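Local structure of extracellular solute-binding protein (Bordetella parapertussis, 3PU5) at residues A46-I51 and G67-R72; I219-T224 and K291-S296. The protein probably binds a small solute, perhaps a polyamine, outside the cytoplasmic membrane and delivers it to a transporter, as periplasmic binding proteins do. All blocks are in the same frame, centred on the assembly; numbering follows the deposited sequence.

Interaction 1: A46-I51 and G67-R72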
ATOM      1  N   ALA A  46     -17.307  -3.540   4.548  1.00 14.16           N
ATOM      2  CA  ALA A  46     -18.222  -4.610   4.947  1.00 15.31           C
ATOM      3  C   ALA A  46     -17.599  -5.502   6.020  1.00 14.95           C
ATOM      4  O   ALA A  46     -18.241  -5.834   7.018  1.00 14.24           O
ATOM      5  CB  ALA A  46     -18.639  -5.443   3.741  1.00 14.72           C
ATOM      6  N   HIS A  47     -16.350  -5.899   5.802  1.00 12.58           N
ATOM      7  CA  HIS A  47     -15.633  -6.690   6.798  1.00 13.73           C
ATOM      8  C   HIS A  47     -15.558  -5.956   8.138  1.00 13.98           C
ATOM      9  O   HIS A  47     -15.878  -6.520   9.176  1.00 12.83           O
ATOM     10  CB  HIS A  47     -14.223  -7.025   6.312  1.00 12.58           C
ATOM     11  CG  HIS A  47     -14.163  -8.216   5.407  1.00 13.14           C
ATOM     12  ND1 HIS A  47     -13.290  -8.302   4.341  1.00 13.44           N
ATOM     13  CD2 HIS A  47     -14.869  -9.372   5.410  1.00 10.95           C
ATOM     14  CE1 HIS A  47     -13.453  -9.465   3.733  1.00 11.20           C
ATOM     15  NE2 HIS A  47     -14.404 -10.134   4.365  1.00 12.23           N
ATOM     16  N   ALA A  48     -15.136  -4.694   8.106  1.00 13.96           N
ATOM     17  CA  ALA A  48     -15.008  -3.906   9.329  1.00 13.06           C
ATOM     18  C   ALA A  48     -16.343  -3.766  10.046  1.00 13.90           C
ATOM     19  O   ALA A  48     -16.416  -3.969  11.253  1.00 16.18           O
ATOM     20  CB  ALA A  48     -14.425  -2.545   9.039  1.00 13.35           C
ATOM     21  N   LEU A  49     -17.402  -3.421   9.320  1.00 16.19           N
ATOM     22  CA  LEU A  49     -18.707  -3.265   9.974  1.00 18.03           C
ATOM     23  C   LEU A  49     -19.171  -4.587  10.593  1.00 17.64           C
ATOM     24  O   LEU A  49     -19.722  -4.620  11.702  1.00 16.98           O
ATOM     25  CB  LEU A  49     -19.770  -2.717   9.011  1.00 19.12           C
ATOM     26  CG  LEU A  49     -21.130  -2.484   9.692  1.00 20.69           C
ATOM     27  CD1 LEU A  49     -20.996  -1.495  10.845  1.00 17.83           C
ATOM     28  CD2 LEU A  49     -22.190  -2.005   8.705  1.00 24.97           C
ATOM     29  N   LYS A  50     -18.934  -5.681   9.881  1.00 15.38           N
ATOM     30  CA  LYS A  50     -19.330  -6.986  10.392  1.00 19.01           C
ATOM     31  C   LYS A  50     -18.616  -7.292  11.699  1.00 18.49           C
ATOM     32  O   LYS A  50     -19.231  -7.773  12.645  1.00 17.33           O
ATOM     33  CB  LYS A  50     -19.061  -8.087   9.376  1.00 17.53           C
ATOM     34  CG  LYS A  50     -19.551  -9.448   9.834  1.00 23.06           C
ATOM     35  CD  LYS A  50     -19.907 -10.309   8.638  1.00 26.45           C
ATOM     36  CE  LYS A  50     -20.366 -11.697   9.050  1.00 24.29           C
ATOM     37  NZ  LYS A  50     -20.656 -12.483   7.827  1.00 26.49           N
ATOM     38  N   ILE A  51     -17.320  -6.997  11.753  1.00 16.62           N
ATOM     39  CA  ILE A  51     -16.559  -7.201  12.980  1.00 17.53           C
ATOM     40  C   ILE A  51     -17.005  -6.225  14.060  1.00 16.59           C
ATOM     41  O   ILE A  51     -17.141  -6.592  15.221  1.00 16.09           O
ATOM     42  CB  ILE A  51     -15.047  -7.043  12.757  1.00 16.40           C
ATOM     43  CG1 ILE A  51     -14.507  -8.192  11.897  1.00 14.57           C
ATOM     44  CG2 ILE A  51     -14.333  -7.001  14.100  1.00 14.36           C
ATOM     45  CD1 ILE A  51     -13.184  -7.863  11.213  1.00 14.24           C
ATOM     46  N   GLY A  67      -6.390  -0.066   5.468  1.00 14.56           N
ATOM     47  CA  GLY A  67      -6.056   0.748   6.622  1.00 17.65           C
ATOM     48  C   GLY A  67      -7.163   1.641   7.154  1.00 17.29           C
ATOM     49  O   GLY A  67      -7.353   1.726   8.371  1.00 16.81           O
ATOM     50  N   ASN A  68      -7.885   2.312   6.260  1.00 16.07           N
ATOM     51  CA  ASN A  68      -8.980   3.200   6.673  1.00 17.34           C
ATOM     52  C   ASN A  68     -10.004   2.510   7.566  1.00 19.04           C
ATOM     53  O   ASN A  68     -10.338   2.985   8.659  1.00 17.62           O
ATOM     54  CB  ASN A  68      -9.705   3.744   5.450  1.00 22.68           C
ATOM     55  CG  ASN A  68      -8.884   4.749   4.694  1.00 32.49           C
ATOM     56  OD1 ASN A  68      -8.249   5.623   5.294  1.00 30.16           O
ATOM     57  ND2 ASN A  68      -8.888   4.639   3.364  1.00 33.81           N
ATOM     58  N   ASP A  69     -10.509   1.382   7.084  1.00 14.94           N
ATOM     59  CA  ASP A  69     -11.519   0.643   7.822  1.00 15.95           C
ATOM     60  C   ASP A  69     -10.927  -0.076   9.023  1.00 15.75           C
ATOM     61  O   ASP A  69     -11.583  -0.181  10.065  1.00 15.86           O
ATOM     62  CB  ASP A  69     -12.253  -0.309   6.889  1.00 15.36           C
ATOM     63  CG  ASP A  69     -13.118   0.433   5.907  1.00 18.21           C
ATOM     64  OD1 ASP A  69     -14.139   1.007   6.346  1.00 17.09           O
ATOM     65  OD2 ASP A  69     -12.753   0.477   4.712  1.00 17.94           O
HETATM   66  N   MSE A  70      -9.682  -0.538   8.898  1.00 12.93           N
HETATM   67  CA  MSE A  70      -9.005  -1.138  10.044  1.00 13.09           C
HETATM   68  C   MSE A  70      -8.875  -0.128  11.173  1.00 13.16           C
HETATM   69  O   MSE A  70      -8.963  -0.483  12.351  1.00 12.15           O
HETATM   70  CB  MSE A  70      -7.623  -1.690   9.680  1.00 12.35           C
HETATM   71  CG  MSE A  70      -6.980  -2.496  10.817  1.00 11.01           C
HETATM   72 SE   MSE A  70      -7.950  -4.180  11.138  1.00 24.93          SE
HETATM   73  CE  MSE A  70      -7.575  -5.048   9.415  1.00 11.03           C
ATOM     74  N   TYR A  71      -8.658   1.134  10.816  1.00 14.32           N
ATOM     75  CA  TYR A  71      -8.549   2.169  11.832  1.00 16.08           C
ATOM     76  C   TYR A  71      -9.860   2.279  12.609  1.00 15.79           C
ATOM     77  O   TYR A  71      -9.864   2.679  13.759  1.00 18.04           O
ATOM     78  CB  TYR A  71      -8.159   3.515  11.218  1.00 18.83           C
ATOM     79  CG  TYR A  71      -7.440   4.422  12.198  1.00 20.04           C
ATOM     80  CD1 TYR A  71      -8.103   5.477  12.824  1.00 24.57           C
ATOM     81  CD2 TYR A  71      -6.101   4.212  12.509  1.00 21.60           C
ATOM     82  CE1 TYR A  71      -7.447   6.305  13.727  1.00 20.41           C
ATOM     83  CE2 TYR A  71      -5.436   5.031  13.409  1.00 27.09           C
ATOM     84  CZ  TYR A  71      -6.117   6.075  14.016  1.00 29.82           C
ATOM     85  OH  TYR A  71      -5.458   6.892  14.916  1.00 36.44           O
ATOM     86  N   ARG A  72     -10.971   1.901  11.983  1.00 16.90           N
ATOM     87  CA  ARG A  72     -12.258   1.884  12.679  1.00 18.77           C
ATOM     88  C   ARG A  72     -12.231   0.890  13.842  1.00 17.10           C
ATOM     89  O   ARG A  72     -12.709   1.180  14.945  1.00 17.61           O
ATOM     90  CB  ARG A  72     -13.397   1.519  11.713  1.00 20.12           C
ATOM     91  CG  ARG A  72     -13.631   2.524  10.605  1.00 20.01           C
ATOM     92  CD  ARG A  72     -14.506   1.931   9.500  1.00 22.34           C
ATOM     93  NE  ARG A  72     -15.875   1.686   9.946  1.00 21.85           N
ATOM     94  CZ  ARG A  72     -16.804   1.092   9.205  1.00 25.90           C
ATOM     95  NH1 ARG A  72     -16.512   0.675   7.979  1.00 23.21           N
ATOM     96  NH2 ARG A  72     -18.031   0.915   9.686  1.00 25.20           N
TER
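Ala48 and Asp69 bring two nearly parallel helices together in the periplasmic-binding-protein fold: helices 44-53 and 67-75 follow one another in the chain, with strand 62-65 between them. The short axes of 46-51 and 67-72 run 9.0 Å apart at an angle of 8°, a spacing consistent with the small Ala48 where the two backbones are nearest.

The touching across the pair is by van der Waals contact. The methyl CB of Ala48 sits 3.8 Å from Asp69 CB, and it lies at a similar distance from Asp69 O. Ala48 also touches Phe65 of strand 62-65, as do His47 and Met70, so the strand lies against both helices. One turn on from Asp69, Arg72 reaches back across the groove. Its chain bends at chi3 (68°), carrying the guanidinium over Ala48 and beside Leu49. Ala48 CB lies over one face of the group, 4.0 Å from Arg72 NH1, while Leu49 CD1 approaches Arg72 NH2 obliquely.

No hydrogen bond links the two segments. The polar interaction stays within 67-72, where a salt bridge between Arg72 and Asp69 holds the guanidinium against the neighbouring helix. Arg72 NH1 donates to Asp69 OD1 at 2.9 Å, nearly straight at 161°, meeting the oxygen on its anti side and somewhat out of the carboxylate plane.

Interaction 2: I219-T224 and K291-S296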
ATOM      1  N   ILE A 219       5.797  -5.106 -13.908  1.00 13.41           N
ATOM      2  CA  ILE A 219       5.107  -6.055 -14.775  1.00 13.90           C
ATOM      3  C   ILE A 219       5.042  -5.532 -16.211  1.00 17.85           C
ATOM      4  O   ILE A 219       5.362  -6.255 -17.158  1.00 17.85           O
ATOM      5  CB  ILE A 219       3.702  -6.371 -14.235  1.00 15.15           C
ATOM      6  CG1 ILE A 219       3.823  -7.056 -12.866  1.00 15.40           C
ATOM      7  CG2 ILE A 219       2.919  -7.247 -15.227  1.00 14.12           C
ATOM      8  CD1 ILE A 219       2.508  -7.210 -12.121  1.00 16.20           C
ATOM      9  N   ALA A 220       4.647  -4.269 -16.362  1.00 15.64           N
ATOM     10  CA  ALA A 220       4.591  -3.633 -17.675  1.00 15.87           C
ATOM     11  C   ALA A 220       5.981  -3.521 -18.300  1.00 16.70           C
ATOM     12  O   ALA A 220       6.155  -3.780 -19.491  1.00 17.43           O
ATOM     13  CB  ALA A 220       3.934  -2.249 -17.582  1.00 13.97           C
ATOM     14  N   GLU A 221       6.967  -3.145 -17.494  1.00 15.31           N
ATOM     15  CA  GLU A 221       8.341  -3.061 -17.966  1.00 15.91           C
ATOM     16  C   GLU A 221       8.807  -4.405 -18.535  1.00 17.12           C
ATOM     17  O   GLU A 221       9.495  -4.451 -19.553  1.00 18.62           O
ATOM     18  CB  GLU A 221       9.271  -2.635 -16.827  1.00 15.91           C
ATOM     19  CG  GLU A 221      10.754  -2.656 -17.183  1.00 17.32           C
ATOM     20  CD  GLU A 221      11.658  -2.394 -15.978  1.00 19.46           C
ATOM     21  OE1 GLU A 221      11.157  -2.400 -14.831  1.00 15.45           O
ATOM     22  OE2 GLU A 221      12.874  -2.183 -16.181  1.00 20.20           O
ATOM     23  N   ASP A 222       8.437  -5.493 -17.864  1.00 16.85           N
ATOM     24  CA  ASP A 222       8.885  -6.827 -18.260  1.00 20.17           C
ATOM     25  C   ASP A 222       8.201  -7.296 -19.548  1.00 20.37           C
ATOM     26  O   ASP A 222       8.841  -7.864 -20.428  1.00 22.47           O
ATOM     27  CB  ASP A 222       8.622  -7.849 -17.148  1.00 18.59           C
ATOM     28  CG  ASP A 222       9.532  -7.655 -15.932  1.00 18.90           C
ATOM     29  OD1 ASP A 222      10.472  -6.833 -15.992  1.00 18.38           O
ATOM     30  OD2 ASP A 222       9.304  -8.337 -14.913  1.00 20.04           O
ATOM     31  N   SER A 223       6.899  -7.060 -19.644  1.00 17.71           N
ATOM     32  CA  SER A 223       6.121  -7.580 -20.758  1.00 21.45           C
ATOM     33  C   SER A 223       6.378  -6.759 -22.006  1.00 21.32           C
ATOM     34  O   SER A 223       6.024  -7.145 -23.115  1.00 21.33           O
ATOM     35  CB  SER A 223       4.639  -7.517 -20.423  1.00 19.33           C
ATOM     36  OG  SER A 223       4.202  -6.175 -20.451  1.00 26.88           O
ATOM     37  N   THR A 224       7.023  -5.621 -21.808  1.00 20.92           N
ATOM     38  CA  THR A 224       7.124  -4.606 -22.827  1.00 19.01           C
ATOM     39  C   THR A 224       8.597  -4.391 -23.169  1.00 19.25           C
ATOM     40  O   THR A 224       8.957  -3.520 -23.944  1.00 15.48           O
ATOM     41  CB  THR A 224       6.455  -3.326 -22.303  1.00 21.95           C
ATOM     42  OG1 THR A 224       5.626  -2.747 -23.315  1.00 26.66           O
ATOM     43  CG2 THR A 224       7.469  -2.337 -21.785  1.00 15.20           C
ATOM     44  N   LYS A 291      15.027  -7.969  -6.790  1.00 12.88           N
ATOM     45  CA  LYS A 291      16.167  -7.569  -5.969  1.00 16.57           C
ATOM     46  C   LYS A 291      16.718  -6.192  -6.338  1.00 16.86           C
ATOM     47  O   LYS A 291      17.085  -5.397  -5.465  1.00 14.38           O
ATOM     48  CB  LYS A 291      17.259  -8.628  -6.135  1.00 17.68           C
ATOM     49  CG  LYS A 291      18.533  -8.417  -5.372  1.00 23.70           C
ATOM     50  CD  LYS A 291      19.532  -9.497  -5.801  1.00 26.96           C
ATOM     51  CE  LYS A 291      20.650  -9.658  -4.783  1.00 34.57           C
ATOM     52  NZ  LYS A 291      21.328  -8.359  -4.520  1.00 41.39           N
ATOM     53  N   HIS A 292      16.771  -5.912  -7.634  1.00 13.05           N
ATOM     54  CA  HIS A 292      17.425  -4.703  -8.110  1.00 16.70           C
ATOM     55  C   HIS A 292      16.502  -3.489  -8.261  1.00 17.63           C
ATOM     56  O   HIS A 292      16.980  -2.372  -8.479  1.00 19.78           O
ATOM     57  CB  HIS A 292      18.164  -4.989  -9.427  1.00 19.29           C
ATOM     58  CG  HIS A 292      19.103  -6.157  -9.346  1.00 21.26           C
ATOM     59  ND1 HIS A 292      20.223  -6.157  -8.538  1.00 22.46           N
ATOM     60  CD2 HIS A 292      19.078  -7.366  -9.954  1.00 23.75           C
ATOM     61  CE1 HIS A 292      20.848  -7.315  -8.658  1.00 23.74           C
ATOM     62  NE2 HIS A 292      20.177  -8.067  -9.510  1.00 25.19           N
ATOM     63  N   ARG A 293      15.195  -3.686  -8.142  1.00 13.17           N
ATOM     64  CA  ARG A 293      14.270  -2.585  -8.425  1.00 14.49           C
ATOM     65  C   ARG A 293      13.234  -2.272  -7.341  1.00 12.24           C
ATOM     66  O   ARG A 293      12.803  -1.124  -7.206  1.00 12.39           O
ATOM     67  CB  ARG A 293      13.606  -2.765  -9.801  1.00 15.21           C
ATOM     68  CG  ARG A 293      13.035  -4.142 -10.052  1.00 13.45           C
ATOM     69  CD  ARG A 293      12.640  -4.312 -11.508  1.00 13.68           C
ATOM     70  NE  ARG A 293      12.065  -5.632 -11.742  1.00 13.86           N
ATOM     71  CZ  ARG A 293      11.341  -5.970 -12.806  1.00 16.16           C
ATOM     72  NH1 ARG A 293      11.085  -5.078 -13.752  1.00 13.95           N
ATOM     73  NH2 ARG A 293      10.866  -7.205 -12.917  1.00 14.40           N
ATOM     74  N   LEU A 294      12.826  -3.282  -6.583  1.00 11.62           N
ATOM     75  CA  LEU A 294      11.931  -3.056  -5.465  1.00 11.75           C
ATOM     76  C   LEU A 294      12.557  -2.047  -4.513  1.00 13.09           C
ATOM     77  O   LEU A 294      13.724  -2.181  -4.150  1.00 13.63           O
ATOM     78  CB  LEU A 294      11.682  -4.360  -4.726  1.00 12.60           C
ATOM     79  CG  LEU A 294      10.464  -4.339  -3.810  1.00 15.48           C
ATOM     80  CD1 LEU A 294       9.221  -4.426  -4.664  1.00 15.68           C
ATOM     81  CD2 LEU A 294      10.535  -5.500  -2.832  1.00 17.58           C
ATOM     82  N   PRO A 295      11.787  -1.027  -4.102  1.00 12.89           N
ATOM     83  CA  PRO A 295      12.368  -0.034  -3.182  1.00 13.42           C
ATOM     84  C   PRO A 295      12.672  -0.678  -1.830  1.00 13.79           C
ATOM     85  O   PRO A 295      11.914  -1.535  -1.367  1.00 10.73           O
ATOM     86  CB  PRO A 295      11.245   1.006  -3.028  1.00 11.64           C
ATOM     87  CG  PRO A 295       9.970   0.200  -3.305  1.00 11.25           C
ATOM     88  CD  PRO A 295      10.383  -0.716  -4.437  1.00  9.44           C
ATOM     89  N   SER A 296      13.772  -0.259  -1.216  1.00 12.55           N
ATOM     90  CA  SER A 296      14.238  -0.829   0.040  1.00 12.53           C
ATOM     91  C   SER A 296      13.223  -0.661   1.168  1.00 12.96           C
ATOM     92  O   SER A 296      12.590   0.382   1.305  1.00 10.90           O
ATOM     93  CB  SER A 296      15.562  -0.172   0.449  1.00 13.69           C
ATOM     94  OG  SER A 296      15.994  -0.674   1.697  1.00 18.96           O
TER
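Arg293 has CG between its backbone N and carbonyl carbon (chi1 48°), and from there its chain runs extended to NE, spanning the gap to the end of helix 214-223. Glu221 answers with a chain extended beyond CG, whereas Asp222 turns CG anti to its carbonyl carbon, bringing its short carboxylate round to the same guanidinium. The reach is needed: the nearest CA atoms, those of Glu221 and Arg293, are 11.2 Å apart.

The result is a salt-bridge network of one arginine and two consecutive acids. Asp222 is gripped end-on, one oxygen to each terminal nitrogen. Arg293 NH2 donates to Asp222 OD2 at 2.8 Å in a nearly straight bond (165°) that lies in the guanidinium plane and uses the syn lone pair of Asp222 OD2. The companion bond, Arg293 NH1 to Asp222 OD1 at 2.9 Å, is more bent, with the oxygen tilted from that plane. Glu221 is held differently. Its OE1 lies at the guanidinium edge, 2.9 Å from Arg293 NH1, but the nitrogen stands above the carboxylate plane, and the two flat groups are turned 67° apart.

Arg293 NE bonds to Lys289 O, within the same loop, which helps fix the rotation of the group, and the side chain also touches Phe218 one turn back on helix 214-223.

This surface contact is thus almost wholly electrostatic. Two carboxylates share Arg293 NH1, and the arginine should offset the repulsion between the adjacent acids, tying the loop before helix 305-322 to the helix end.

The two contacts lie on opposite sides of the chain's centre, about 32 Å apart between centres and about 19 Å between nearest atoms, and share no helix, strand or loop. Interaction 1 is partly buried and joins two neighbours in sequence, with only 15 residues between its segments; interaction 2 is at the surface and brings together a helix end and a loop separated by 66 residues. Each turns on an arginine, used in different ways. In 46-51 with 67-72 the charge is paired inside its own helix and the flat group packs on aliphatic carbons, whereas in 219-224 with 291-296 the ion pairs themselves make the crossing.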